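Local coordinates for protein EreC (Klebsiella pneumoniae, PDB 6XCQ) that probably hydrolyses the lactone ester of macrolide antibiotics such as erythromycin, and so contributes to macrolide resistance, at residues A[391-397]-A[422-428]; A[67-71]-A[406-410]. The protein carries 1 engineered substitution. All coordinates share one frame; numbering follows the deposited sequence.

Contact 1 (A[391-397]-A[422-428]); sequences DSCLTLT and DAIVCVP
Cys393 pairs with Cys426 and Thr395 with Ile424 as hydrogen-bonded pairs of an antiparallel strand pairing, a worked example of how backbone polarity is spent inside a hydrophobic fold. Each pair makes two N-H to carbonyl bonds, the shortest from Ile424 N to Thr395 O at 2.7 Å. The carbonyls also receive CA-H contacts, as from Leu394 CA to Ile424 O at 3.4 Å. On the face holding the two cysteines, Thr395 and Ile424 lie side by side, with Thr395 CG2 3.6 Å from Ile424 CB. Leu394 packs with Val425 and Ala423 on the other face. Thr397 crosses Ile424 at about a right angle; its OG1, hydrogen-bonded to Phe421 O, sits between backbone N and carbonyl carbon (chi1 57°), leaving CG2 to meet Ile424 CG1 at 3.6 Å. At the Thr397/Asp422 end the pairing loosens: Thr397 N reaches Asp422 O only weakly, at 3.5 Å, and a water, 2.6 Å from Asp422 O, bridges both. Further out, Ile383 of helix 379-387 touches Cys393, Thr395 and Cys426, and Asp422 OD2 forms a salt bridge with Lys312. The Cys393-Cys387 disulfide thus ties that helix covalently to a sheet whose own amides are paired.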
# COMPACT_ATOMS: atom_id res chain seq x y z
N ASP A 391 23.66 -0.18 -15.43
CA ASP A 391 22.50 0.67 -15.14
C ASP A 391 21.34 -0.19 -14.63
O ASP A 391 21.58 -1.30 -14.16
CB ASP A 391 22.09 1.46 -16.40
CG ASP A 391 23.03 2.63 -16.71
OD1 ASP A 391 23.42 3.36 -15.78
OD2 ASP A 391 23.37 2.81 -17.89
N SER A 392 20.09 0.30 -14.71
CA SER A 392 18.96 -0.49 -14.27
C SER A 392 18.47 -1.45 -15.35
O SER A 392 18.83 -1.35 -16.52
CB SER A 392 17.78 0.39 -13.84
OG SER A 392 18.18 1.34 -12.89
N CYS A 393 17.56 -2.33 -14.95
CA CYS A 393 17.15 -3.42 -15.82
C CYS A 393 15.66 -3.69 -15.64
O CYS A 393 15.12 -3.60 -14.54
CB CYS A 393 17.96 -4.68 -15.51
SG CYS A 393 17.55 -6.09 -16.56
N LEU A 394 15.00 -4.05 -16.74
CA LEU A 394 13.59 -4.42 -16.74
C LEU A 394 13.44 -5.77 -17.44
O LEU A 394 13.90 -5.92 -18.57
CB LEU A 394 12.76 -3.35 -17.45
CG LEU A 394 11.26 -3.46 -17.61
CD1 LEU A 394 10.59 -3.66 -16.27
CD2 LEU A 394 10.77 -2.19 -18.27
N THR A 395 12.79 -6.73 -16.77
CA THR A 395 12.68 -8.09 -17.28
C THR A 395 11.27 -8.63 -17.04
O THR A 395 10.65 -8.34 -16.01
CB THR A 395 13.71 -9.04 -16.63
OG1 THR A 395 13.71 -10.29 -17.32
CG2 THR A 395 13.41 -9.31 -15.17
N LEU A 396 10.76 -9.37 -18.02
CA LEU A 396 9.56 -10.16 -17.80
C LEU A 396 9.94 -11.43 -17.04
O LEU A 396 11.11 -11.79 -16.94
CB LEU A 396 8.89 -10.52 -19.12
CG LEU A 396 8.69 -9.35 -20.08
CD1 LEU A 396 8.16 -9.86 -21.41
CD2 LEU A 396 7.76 -8.28 -19.50
N THR A 397 8.94 -12.09 -16.47
CA THR A 397 9.20 -13.28 -15.67
C THR A 397 8.76 -14.57 -16.35
O THR A 397 9.00 -15.65 -15.80
CB THR A 397 8.49 -13.17 -14.32
OG1 THR A 397 7.08 -12.98 -14.55
CG2 THR A 397 9.04 -12.02 -13.52
N ASP A 422 4.56 -10.18 -12.84
CA ASP A 422 4.56 -10.11 -14.30
C ASP A 422 5.86 -9.55 -14.86
O ASP A 422 6.26 -9.96 -15.95
CB ASP A 422 3.39 -9.25 -14.79
CG ASP A 422 2.03 -9.88 -14.48
OD1 ASP A 422 1.58 -10.75 -15.25
OD2 ASP A 422 1.44 -9.52 -13.44
N ALA A 423 6.52 -8.64 -14.14
CA ALA A 423 7.80 -8.09 -14.57
C ALA A 423 8.62 -7.73 -13.33
O ALA A 423 8.09 -7.69 -12.22
CB ALA A 423 7.63 -6.86 -15.47
N ILE A 424 9.91 -7.49 -13.54
CA ILE A 424 10.83 -7.09 -12.47
C ILE A 424 11.61 -5.86 -12.92
O ILE A 424 12.14 -5.81 -14.04
CB ILE A 424 11.83 -8.19 -12.08
CG1 ILE A 424 11.17 -9.58 -12.00
CG2 ILE A 424 12.47 -7.83 -10.74
CD1 ILE A 424 10.31 -9.81 -10.75
N VAL A 425 11.72 -4.89 -12.02
CA VAL A 425 12.54 -3.69 -12.18
C VAL A 425 13.68 -3.79 -11.17
O VAL A 425 13.44 -4.01 -9.98
CB VAL A 425 11.70 -2.43 -11.95
CG1 VAL A 425 12.53 -1.18 -11.89
CG2 VAL A 425 10.62 -2.31 -13.01
N CYS A 426 14.91 -3.63 -11.64
CA CYS A 426 16.06 -3.78 -10.75
C CYS A 426 16.99 -2.59 -10.91
O CYS A 426 17.45 -2.31 -12.03
CB CYS A 426 16.78 -5.10 -11.03
SG CYS A 426 18.17 -5.40 -9.89
N VAL A 427 17.24 -1.86 -9.82
CA VAL A 427 18.06 -0.65 -9.84
C VAL A 427 19.44 -0.99 -9.26
O VAL A 427 19.61 -2.04 -8.64
CB VAL A 427 17.38 0.49 -9.08
CG1 VAL A 427 15.99 0.80 -9.70
CG2 VAL A 427 17.24 0.14 -7.59
N PRO A 428 20.46 -0.14 -9.46
CA PRO A 428 21.82 -0.55 -9.06
C PRO A 428 22.06 -0.52 -7.56
O PRO A 428 22.97 -1.22 -7.09
CB PRO A 428 22.71 0.48 -9.79
CG PRO A 428 21.90 0.95 -10.95
CD PRO A 428 20.48 1.00 -10.40
O HOH W 1 5.85 -12.05 -17.51

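Contact 2 (A[67-71]-A[406-410]); sequences EGAHF and MRSQS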
# COMPACT_ATOMS: atom_id res chain seq x y z
N GLU A 67 8.18 -2.15 -4.38
CA GLU A 67 9.47 -1.72 -3.88
C GLU A 67 9.96 -2.86 -3.02
O GLU A 67 9.18 -3.43 -2.24
CB GLU A 67 9.38 -0.40 -3.09
CG GLU A 67 8.31 -0.37 -2.01
CD GLU A 67 8.27 0.96 -1.25
OE1 GLU A 67 8.89 1.95 -1.70
OE2 GLU A 67 7.62 1.01 -0.19
N GLY A 68 11.22 -3.25 -3.21
CA GLY A 68 11.75 -4.36 -2.43
C GLY A 68 12.02 -4.00 -0.99
O GLY A 68 12.17 -4.90 -0.15
N ALA A 69 12.07 -2.71 -0.69
CA ALA A 69 12.24 -2.23 0.68
C ALA A 69 11.63 -0.85 0.76
O ALA A 69 11.68 -0.08 -0.20
CB ALA A 69 13.71 -2.20 1.10
N HIS A 70 11.03 -0.54 1.90
CA HIS A 70 10.50 0.80 2.09
C HIS A 70 11.65 1.79 2.23
O HIS A 70 12.79 1.43 2.56
CB HIS A 70 9.62 0.86 3.34
CG HIS A 70 8.31 0.12 3.22
ND1 HIS A 70 7.49 0.24 2.12
CD2 HIS A 70 7.68 -0.71 4.08
CE1 HIS A 70 6.41 -0.50 2.30
NE2 HIS A 70 6.49 -1.08 3.49
N PHE A 71 11.35 3.07 1.94
CA PHE A 71 12.21 4.20 2.29
C PHE A 71 13.48 4.28 1.43
O PHE A 71 14.51 4.78 1.90
CB PHE A 71 12.58 4.18 3.77
CG PHE A 71 11.40 3.94 4.69
CD1 PHE A 71 10.31 4.79 4.65
CD2 PHE A 71 11.37 2.87 5.56
CE1 PHE A 71 9.21 4.59 5.50
CE2 PHE A 71 10.27 2.65 6.40
CZ PHE A 71 9.19 3.52 6.36
N MET A 406 14.02 -13.61 -4.32
CA MET A 406 14.23 -12.19 -4.59
C MET A 406 14.36 -11.46 -3.27
O MET A 406 13.71 -11.82 -2.28
CB MET A 406 13.08 -11.59 -5.43
CG MET A 406 13.27 -10.13 -5.83
SD MET A 406 12.17 -9.66 -7.19
CE MET A 406 10.59 -10.16 -6.50
N ARG A 407 15.19 -10.42 -3.25
CA ARG A 407 15.39 -9.66 -2.03
C ARG A 407 14.07 -9.04 -1.57
O ARG A 407 13.23 -8.64 -2.37
CB ARG A 407 16.44 -8.57 -2.24
CG ARG A 407 17.85 -9.14 -2.48
CD ARG A 407 18.81 -8.07 -2.88
NE ARG A 407 20.17 -8.36 -2.41
CZ ARG A 407 21.22 -7.58 -2.63
NH1 ARG A 407 21.08 -6.47 -3.34
NH2 ARG A 407 22.40 -7.91 -2.13
N SER A 408 13.91 -8.95 -0.26
CA SER A 408 12.75 -8.28 0.31
C SER A 408 13.20 -7.77 1.66
O SER A 408 13.59 -8.57 2.52
CB SER A 408 11.57 -9.26 0.41
OG SER A 408 10.47 -8.69 1.11
N GLN A 409 13.19 -6.45 1.84
CA GLN A 409 13.82 -5.81 3.02
C GLN A 409 15.28 -6.28 3.05
O GLN A 409 15.91 -6.36 1.99
CB GLN A 409 13.02 -6.10 4.28
CG GLN A 409 11.61 -5.51 4.29
CD GLN A 409 11.59 -4.01 4.09
OE1 GLN A 409 10.92 -3.52 3.19
NE2 GLN A 409 12.30 -3.26 4.96
N SER A 410 15.83 -6.63 4.21
CA SER A 410 17.19 -7.16 4.29
C SER A 410 17.23 -8.68 4.14
O SER A 410 18.30 -9.27 4.33
CB SER A 410 17.87 -6.74 5.59
OG SER A 410 17.18 -7.24 6.73
O HOH W 2 12.95 -0.49 4.56
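A tight beta hairpin, strands 405-408 and 411-414 joined by a two-residue turn at Gln409 and Ser410, meets here the loop that carries the chain from strand 62-65 into helix 73-90. Gln409 does most of the work, illustrating how one residue can hold a loop by both its backbone and its side chain. Its backbone N donates to Gly68 O at 2.7 Å, almost straight at 172°, and the same oxygen receives a CA-H contact from Ser408 CA at 3.5 Å. The first bond of the side chain leads away from the loop, but the bend at chi2 (-57°) brings the amide back over Ala69, with OE1 3.1 Å from Ala69 CA. There OE1 accepts the backbone N-H of His70 at 3.2 Å, in the plane of the amide and on a lone pair. The other end of the amide is used as well, because a water takes a bond from Gln409 NE2 at 2.9 Å and donates to His70 O. Outside the two segments, His306 NE2 also bonds OE1 and Glu352 OE1 accepts from NE2, so the rotation of the amide is fixed from both ends. The His70 ring packs edge-to-face with His306. Positive phi at Gln409 (55°) and the angles at Ser410 fit a type II' turn, one of the two types favoured in two-residue hairpins, packed here on a loop at the C-terminal end of a parallel strand, the edge of an alpha/beta sheet where active sites commonly lie.

Overall arrangement
Both contacts are buried, yet they illustrate two uses of hydrogen bonding in one fold. Contact 1, its centre about 20 Å from that of the chain, joins neighbouring strands of the mixed sheet through repeated backbone bonds, with one apolar face and one bearing cysteines and a threonine. In contact 2, its centre about 14 Å from that of the chain, a hairpin turn grips a loop through a few directed bonds from backbone and side-chain amide, one of them relayed by a water. That loop leaves strand 62-65 of the same sheet for helix 73-90, whose Leu82 touches Val425 of contact 1. The two contacts meet where Ile424 CG2 packs on Met406 SD at 4.0 Å.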